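Side-chain contacts in acyl-CoA thioesterase YbgC (PDB 2PZH), which hydrolyses the thioester bond of acyl-CoAs, favouring long-chain fatty acyl-CoAs and benzoyl-CoA, and may take part in phospholipid metabolism: residues A21-Y26 against Q86-I91; I74-L77 against V82-F85. One frame throughout, in Å; residues are numbered along the deposited sequence.

Contact 1. Residues A21-Y26 against Q86-I91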
ATOM      1  N   ALA A  21      -2.703   5.175   7.937  1.00  8.83           N
ATOM      2  CA  ALA A  21      -3.765   4.433   7.245  1.00  9.01           C
ATOM      3  C   ALA A  21      -3.653   2.921   7.366  1.00  9.97           C
ATOM      4  O   ALA A  21      -4.649   2.227   7.174  1.00 11.05           O
ATOM      5  CB  ALA A  21      -3.832   4.817   5.719  1.00  8.54           C
ATOM      6  N   ASN A  22      -2.448   2.415   7.640  1.00  9.87           N
ATOM      7  CA  ASN A  22      -2.245   0.964   7.745  1.00 10.29           C
ATOM      8  C   ASN A  22      -3.020   0.341   8.900  1.00  9.08           C
ATOM      9  O   ASN A  22      -3.350  -0.837   8.871  1.00 10.27           O
ATOM     10  CB  ASN A  22      -0.754   0.600   7.816  1.00 10.12           C
ATOM     11  CG  ASN A  22      -0.002   0.983   6.542  1.00 11.31           C
ATOM     12  OD1 ASN A  22       1.214   1.186   6.551  1.00 13.13           O
ATOM     13  ND2 ASN A  22      -0.733   1.097   5.451  1.00 10.64           N
ATOM     14  N   TYR A  23      -3.338   1.134   9.921  1.00  9.72           N
ATOM     15  CA  TYR A  23      -4.116   0.594  11.033  1.00  9.76           C
ATOM     16  C   TYR A  23      -5.507   0.181  10.563  1.00 10.00           C
ATOM     17  O   TYR A  23      -6.064  -0.815  11.035  1.00 10.70           O
ATOM     18  CB  TYR A  23      -4.212   1.597  12.173  1.00  9.55           C
ATOM     19  CG  TYR A  23      -2.917   1.862  12.879  1.00  9.00           C
ATOM     20  CD1 TYR A  23      -2.213   0.824  13.498  1.00 10.36           C
ATOM     21  CD2 TYR A  23      -2.388   3.148  12.940  1.00 10.31           C
ATOM     22  CE1 TYR A  23      -1.040   1.069  14.168  1.00  9.74           C
ATOM     23  CE2 TYR A  23      -1.219   3.404  13.606  1.00  8.88           C
ATOM     24  CZ  TYR A  23      -0.543   2.354  14.222  1.00  9.71           C
ATOM     25  OH  TYR A  23       0.619   2.592  14.896  1.00  9.72           O
ATOM     26  N   LEU A  24      -6.048   0.945   9.615  1.00  9.92           N
ATOM     27  CA  LEU A  24      -7.304   0.603   8.966  0.50 10.48           C
ATOM     28  C   LEU A  24      -7.217  -0.730   8.217  1.00 10.22           C
ATOM     29  O   LEU A  24      -8.134  -1.552   8.279  1.00 10.00           O
ATOM     30  CB  LEU A  24      -7.722   1.734   8.029  0.50 11.48           C
ATOM     31  CG  LEU A  24      -8.235   2.958   8.783  0.50 12.88           C
ATOM     32  CD1 LEU A  24      -8.662   4.053   7.826  0.50 13.46           C
ATOM     33  CD2 LEU A  24      -9.402   2.509   9.633  0.50 12.58           C
ATOM     34  N   LYS A  25      -6.116  -0.949   7.497  1.00  9.44           N
ATOM     35  CA  LYS A  25      -5.897  -2.258   6.866  1.00  9.67           C
ATOM     36  C   LYS A  25      -5.916  -3.398   7.888  1.00  8.19           C
ATOM     37  O   LYS A  25      -6.574  -4.416   7.677  1.00  7.31           O
ATOM     38  CB  LYS A  25      -4.590  -2.267   6.082  1.00 10.11           C
ATOM     39  CG  LYS A  25      -4.614  -1.288   4.919  1.00 12.00           C
ATOM     40  CD  LYS A  25      -3.327  -1.349   4.127  1.00 14.64           C
ATOM     41  CE  LYS A  25      -3.461  -0.525   2.841  1.00 16.50           C
ATOM     42  NZ  LYS A  25      -2.435  -0.861   1.827  1.00 18.57           N
ATOM     43  N   TYR A  26      -5.181  -3.239   8.985  1.00  9.22           N
ATOM     44  CA  TYR A  26      -5.225  -4.256  10.047  1.00 10.40           C
ATOM     45  C   TYR A  26      -6.659  -4.534  10.543  1.00 10.37           C
ATOM     46  O   TYR A  26      -7.058  -5.714  10.728  1.00 11.23           O
ATOM     47  CB  TYR A  26      -4.368  -3.847  11.225  1.00 12.42           C
ATOM     48  CG  TYR A  26      -2.904  -3.624  10.927  1.00 12.98           C
ATOM     49  CD1 TYR A  26      -2.235  -4.337   9.933  1.00 14.44           C
ATOM     50  CD2 TYR A  26      -2.185  -2.726  11.675  1.00 13.96           C
ATOM     51  CE1 TYR A  26      -0.864  -4.137   9.698  1.00 15.44           C
ATOM     52  CE2 TYR A  26      -0.828  -2.515  11.456  1.00 14.47           C
ATOM     53  CZ  TYR A  26      -0.172  -3.216  10.476  1.00 15.02           C
ATOM     54  OH  TYR A  26       1.167  -2.978  10.287  1.00 15.66           O
ATOM     55  N   GLN A  86     -13.163  -1.524  17.163  1.00 16.19           N
ATOM     56  CA  GLN A  86     -11.928  -2.265  17.038  1.00 14.61           C
ATOM     57  C   GLN A  86     -10.785  -1.531  17.705  1.00 15.34           C
ATOM     58  O   GLN A  86     -10.591  -0.328  17.481  1.00 15.93           O
ATOM     59  CB  GLN A  86     -11.603  -2.545  15.555  1.00 14.07           C
ATOM     60  CG  GLN A  86     -12.637  -3.482  14.903  1.00 13.94           C
ATOM     61  CD  GLN A  86     -12.298  -3.830  13.485  1.00 13.61           C
ATOM     62  OE1 GLN A  86     -12.547  -3.044  12.574  1.00 13.79           O
ATOM     63  NE2 GLN A  86     -11.760  -5.036  13.276  1.00 12.86           N
ATOM     64  N   GLU A  87     -10.038  -2.270  18.518  1.00 14.18           N
ATOM     65  CA  GLU A  87      -8.868  -1.731  19.200  1.00 15.88           C
ATOM     66  C   GLU A  87      -7.657  -2.546  18.840  1.00 14.21           C
ATOM     67  O   GLU A  87      -7.729  -3.773  18.710  1.00 14.46           O
ATOM     68  CB  GLU A  87      -9.048  -1.785  20.722  1.00 17.02           C
ATOM     69  CG  GLU A  87     -10.009  -0.752  21.262  1.00 19.37           C
ATOM     70  CD  GLU A  87     -10.047  -0.745  22.792  1.00 20.49           C
ATOM     71  OE1 GLU A  87     -10.396   0.302  23.372  1.00 23.27           O
ATOM     72  OE2 GLU A  87      -9.738  -1.781  23.411  1.00 22.08           O
ATOM     73  N   ILE A  88      -6.521  -1.872  18.723  1.00 12.70           N
ATOM     74  CA  ILE A  88      -5.280  -2.556  18.422  1.00 11.55           C
ATOM     75  C   ILE A  88      -4.326  -2.353  19.583  1.00 11.63           C
ATOM     76  O   ILE A  88      -4.080  -1.222  20.006  1.00 11.50           O
ATOM     77  CB  ILE A  88      -4.644  -2.017  17.099  1.00 11.18           C
ATOM     78  CG1 ILE A  88      -5.646  -2.167  15.940  1.00 11.98           C
ATOM     79  CG2 ILE A  88      -3.275  -2.662  16.821  1.00 10.13           C
ATOM     80  CD1 ILE A  88      -5.127  -1.676  14.587  1.00 13.34           C
ATOM     81  N   TYR A  89      -3.788  -3.457  20.084  1.00 12.60           N
ATOM     82  CA  TYR A  89      -2.784  -3.430  21.129  1.00 13.71           C
ATOM     83  C   TYR A  89      -1.495  -4.054  20.641  1.00 13.29           C
ATOM     84  O   TYR A  89      -1.520  -5.102  19.968  1.00 13.59           O
ATOM     85  CB  TYR A  89      -3.255  -4.231  22.339  1.00 17.44           C
ATOM     86  CG  TYR A  89      -4.168  -3.470  23.273  1.00 18.39           C
ATOM     87  CD1 TYR A  89      -5.491  -3.203  22.943  1.00 19.37           C
ATOM     88  CD2 TYR A  89      -3.692  -3.030  24.503  1.00 18.98           C
ATOM     89  CE1 TYR A  89      -6.322  -2.494  23.845  1.00 19.98           C
ATOM     90  CE2 TYR A  89      -4.492  -2.349  25.384  1.00 20.11           C
ATOM     91  CZ  TYR A  89      -5.796  -2.082  25.065  1.00 19.17           C
ATOM     92  OH  TYR A  89      -6.535  -1.381  26.023  1.00 20.66           O
ATOM     93  N   CYS A  90      -0.367  -3.466  21.020  1.00 11.93           N
ATOM     94  CA  CYS A  90       0.903  -4.136  20.797  1.00 13.42           C
ATOM     95  C   CYS A  90       1.057  -5.157  21.888  1.00 13.16           C
ATOM     96  O   CYS A  90       0.999  -4.793  23.071  1.00 13.48           O
ATOM     97  CB  CYS A  90       2.093  -3.177  20.879  1.00 12.75           C
ATOM     98  SG  CYS A  90       3.648  -4.043  20.685  1.00 14.41           S
ATOM     99  N   ILE A  91       1.265  -6.420  21.509  1.00 12.53           N
ATOM    100  CA  ILE A  91       1.413  -7.500  22.503  1.00 12.14           C
ATOM    101  C   ILE A  91       2.788  -8.148  22.545  1.00 13.28           C
ATOM    102  O   ILE A  91       3.080  -8.902  23.482  1.00 13.87           O
ATOM    103  CB  ILE A  91       0.343  -8.620  22.308  1.00 11.14           C
ATOM    104  CG1 ILE A  91       0.502  -9.277  20.931  1.00 11.26           C
ATOM    105  CG2 ILE A  91      -1.067  -8.060  22.524  1.00 12.06           C
ATOM    106  CD1 ILE A  91      -0.422 -10.501  20.699  1.00 12.11           C
TER
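Extended at its second torsion (chi2 -180°), Ile88 sends CD1 away from the strand to meet Tyr23 and Tyr26, while Tyr23, with CG beside its backbone N (chi1 -68°), points from helix 22-36 toward strand 81-92, and Tyr26 offers its CB and ring edge from alongside. The whole contact thus turns on one methyl group. Ile88 CD1 settles into the notch between the two tyrosines, which lie three residues apart and so stand nearly one turn apart on the helix.

Tyr23 CD1 lies 4.0 Å from Ile88 CD1, the methyl meeting this ring at a slant. CB of Tyr26 is 4.1 Å from Ile88 CD1, and the same methyl sits at the edge of the Tyr26 ring, close to its plane. Tyr23 O also approaches the methyl, 3.8 Å from Ile88 CD1. One face of the Tyr26 ring is occupied from within the helix by Asn22 O, 3.5 Å above the plane and offset toward the rim.

Beyond the methyl, the Tyr23 hydroxyl is hydrogen-bonded to Ala62 N, and its ring meets Phe105 of strand 102-114. Leu68 of strand 67-77 touches both Ile88 and Tyr26.

Helix against curved antiparallel sheet is the signature of the hot-dog fold, and here Ile88 joins the N-terminal part of that helix to the sheet. The side chain of Tyr23 is about 9 Å from that of Asp13, the predicted active-site residue. All three touching residues are buried, and they meet through van der Waals contact, so the fit depends on shape, not on polar pairing.

Contact 2. Residues I74-L77 against V82-F85; sequences IKEL and VVLF
A classic beta bulge breaks the antiparallel pairing here: Lys75 and Glu76 both face Val83, whose carbonyl oxygen accepts from Lys75 N at 2.8 Å and, more distantly, from Glu76 N at 3.3 Å from Val83 O. Regular pairing resumes with a nearly straight bond, Val83 N to Glu76 O at 2.8 Å, lying in the carbonyl plane.

On the face of Ile74, Leu77, Val82 and Leu84, the methyl Val82 CG2 is shared: Ile74 CG2 and Leu77 CG are each 4.1 Å from Val82 CG2. Ile74 crosses Val82 at about a right angle but runs alongside Leu84, and Leu77 reaches on to helix 126-133. The extra residue turns Lys75 CB toward Val83, 3.8 Å from Val83 CG1. With CG anti to the backbone N (chi1 -153°) and a bend at chi2 (78°), the lysine chain brings CD 4.0 Å from Phe85 CB. Glu76 crosses Val83 obliquely, and its carboxylate forms a salt bridge with Arg78.

In this hairpin of strands 67-77 and 81-92, Val83 O, accepting from two backbone N-H groups, accommodates the additional residue; the register shifts by one, and antiparallel pairing continues at Glu76 and Leu77. Aliphatic packing lines one face, while Glu76 lies beside Val83 on the other.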
ATOM      1  N   ILE A  74     -18.983  -6.097  18.433  1.00 20.37           N
ATOM      2  CA  ILE A  74     -20.145  -5.460  17.833  1.00 21.34           C
ATOM      3  C   ILE A  74     -20.688  -4.403  18.799  1.00 21.86           C
ATOM      4  O   ILE A  74     -21.091  -4.719  19.912  1.00 21.36           O
ATOM      5  CB  ILE A  74     -21.269  -6.483  17.511  1.00 22.01           C
ATOM      6  CG1 ILE A  74     -20.741  -7.645  16.654  1.00 23.13           C
ATOM      7  CG2 ILE A  74     -22.440  -5.783  16.840  1.00 22.70           C
ATOM      8  CD1 ILE A  74     -20.163  -7.247  15.312  1.00 23.42           C
ATOM      9  N   LYS A  75     -20.674  -3.146  18.377  1.00 22.68           N
ATOM     10  CA  LYS A  75     -21.212  -2.066  19.171  1.00 24.60           C
ATOM     11  C   LYS A  75     -22.722  -2.172  19.077  1.00 25.46           C
ATOM     12  O   LYS A  75     -23.431  -2.186  20.095  1.00 25.11           O
ATOM     13  CB  LYS A  75     -20.756  -0.720  18.588  1.00 26.52           C
ATOM     14  CG  LYS A  75     -20.669   0.439  19.570  1.00 29.14           C
ATOM     15  CD  LYS A  75     -19.392   0.326  20.412  1.00 30.47           C
ATOM     16  CE  LYS A  75     -18.727   1.674  20.654  1.00 31.39           C
ATOM     17  NZ  LYS A  75     -19.602   2.573  21.458  1.00 31.68           N
ATOM     18  N   GLU A  76     -23.200  -2.274  17.839  1.00 25.70           N
ATOM     19  CA  GLU A  76     -24.617  -2.213  17.540  1.00 27.26           C
ATOM     20  C   GLU A  76     -24.884  -2.974  16.253  1.00 26.77           C
ATOM     21  O   GLU A  76     -24.168  -2.798  15.261  1.00 25.92           O
ATOM     22  CB  GLU A  76     -25.049  -0.754  17.376  1.00 27.93           C
ATOM     23  CG  GLU A  76     -26.475  -0.556  16.893  1.00 29.83           C
ATOM     24  CD  GLU A  76     -26.858   0.919  16.766  1.00 30.21           C
ATOM     25  OE1 GLU A  76     -25.954   1.761  16.571  1.00 31.26           O
ATOM     26  OE2 GLU A  76     -28.067   1.238  16.856  1.00 31.79           O
ATOM     27  N   LEU A  77     -25.904  -3.829  16.266  1.00 26.83           N
ATOM     28  CA  LEU A  77     -26.280  -4.564  15.062  1.00 27.53           C
ATOM     29  C   LEU A  77     -27.761  -4.360  14.779  1.00 28.89           C
ATOM     30  O   LEU A  77     -28.613  -4.773  15.576  1.00 28.59           O
ATOM     31  CB  LEU A  77     -25.993  -6.060  15.228  1.00 28.59           C
ATOM     32  CG  LEU A  77     -25.567  -6.921  14.025  1.00 29.65           C
ATOM     33  CD1 LEU A  77     -25.832  -8.394  14.321  1.00 29.93           C
ATOM     34  CD2 LEU A  77     -26.239  -6.509  12.718  1.00 29.37           C
ATOM     35  N   VAL A  82     -24.330  -2.277  10.720  1.00 18.53           N
ATOM     36  CA  VAL A  82     -23.626  -2.754  11.893  1.00 17.84           C
ATOM     37  C   VAL A  82     -22.532  -1.764  12.265  1.00 17.70           C
ATOM     38  O   VAL A  82     -21.883  -1.187  11.385  1.00 17.59           O
ATOM     39  CB  VAL A  82     -23.027  -4.155  11.652  1.00 17.43           C
ATOM     40  CG1 VAL A  82     -22.105  -4.147  10.406  1.00 17.36           C
ATOM     41  CG2 VAL A  82     -22.318  -4.675  12.911  1.00 17.26           C
ATOM     42  N   VAL A  83     -22.340  -1.555  13.561  1.00 17.13           N
ATOM     43  CA  VAL A  83     -21.244  -0.731  14.019  1.00 17.74           C
ATOM     44  C   VAL A  83     -20.289  -1.598  14.819  1.00 17.51           C
ATOM     45  O   VAL A  83     -20.689  -2.292  15.758  1.00 17.39           O
ATOM     46  CB  VAL A  83     -21.725   0.468  14.866  1.00 17.97           C
ATOM     47  CG1 VAL A  83     -20.540   1.291  15.350  1.00 18.06           C
ATOM     48  CG2 VAL A  83     -22.700   1.345  14.066  1.00 18.47           C
ATOM     49  N   LEU A  84     -19.017  -1.555  14.443  1.00 15.52           N
ATOM     50  CA  LEU A  84     -17.993  -2.340  15.108  1.00 17.31           C
ATOM     51  C   LEU A  84     -17.036  -1.448  15.865  1.00 17.41           C
ATOM     52  O   LEU A  84     -16.685  -0.352  15.406  1.00 17.68           O
ATOM     53  CB  LEU A  84     -17.178  -3.146  14.097  1.00 17.47           C
ATOM     54  CG  LEU A  84     -17.819  -4.368  13.448  1.00 18.81           C
ATOM     55  CD1 LEU A  84     -18.726  -3.940  12.351  1.00 20.17           C
ATOM     56  CD2 LEU A  84     -16.744  -5.299  12.889  1.00 19.43           C
ATOM     57  N   PHE A  85     -16.590  -1.925  17.019  1.00 17.00           N
ATOM     58  CA  PHE A  85     -15.512  -1.276  17.722  1.00 17.55           C
ATOM     59  C   PHE A  85     -14.264  -2.131  17.589  1.00 16.92           C
ATOM     60  O   PHE A  85     -14.300  -3.327  17.862  1.00 16.70           O
ATOM     61  CB  PHE A  85     -15.847  -1.098  19.204  1.00 20.00           C
ATOM     62  CG  PHE A  85     -14.785  -0.379  19.964  1.00 21.94           C
ATOM     63  CD1 PHE A  85     -14.350   0.862  19.537  1.00 23.03           C
ATOM     64  CD2 PHE A  85     -14.213  -0.935  21.094  1.00 23.30           C
ATOM     65  CE1 PHE A  85     -13.359   1.541  20.211  1.00 23.13           C
ATOM     66  CE2 PHE A  85     -13.219  -0.257  21.786  1.00 23.43           C
ATOM     67  CZ  PHE A  85     -12.798   0.983  21.342  1.00 23.12           C
TER

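Both contacts use strand 81-92, on adjoining segments, with centres about 17 Å apart, and contact 2 is nested within the loop that contact 1 closes. Contact 1 is tertiary and fully buried: one isoleucine methyl meets two tyrosines and a helix carbonyl, without hydrogen bonds between the segments. Contact 2 is local, joining neighbouring strands of a hairpin nearer the periphery of the chain, partly exposed, and held mainly by backbone hydrogen bonds. Its chemistry is accordingly mixed, with charged residues alongside aliphatic ones. Along one strand, then, residues 82-85 pair with the bulged end of strand 67-77, its neighbour in the same sheet, while Ile88, further on, packs against helix 22-36.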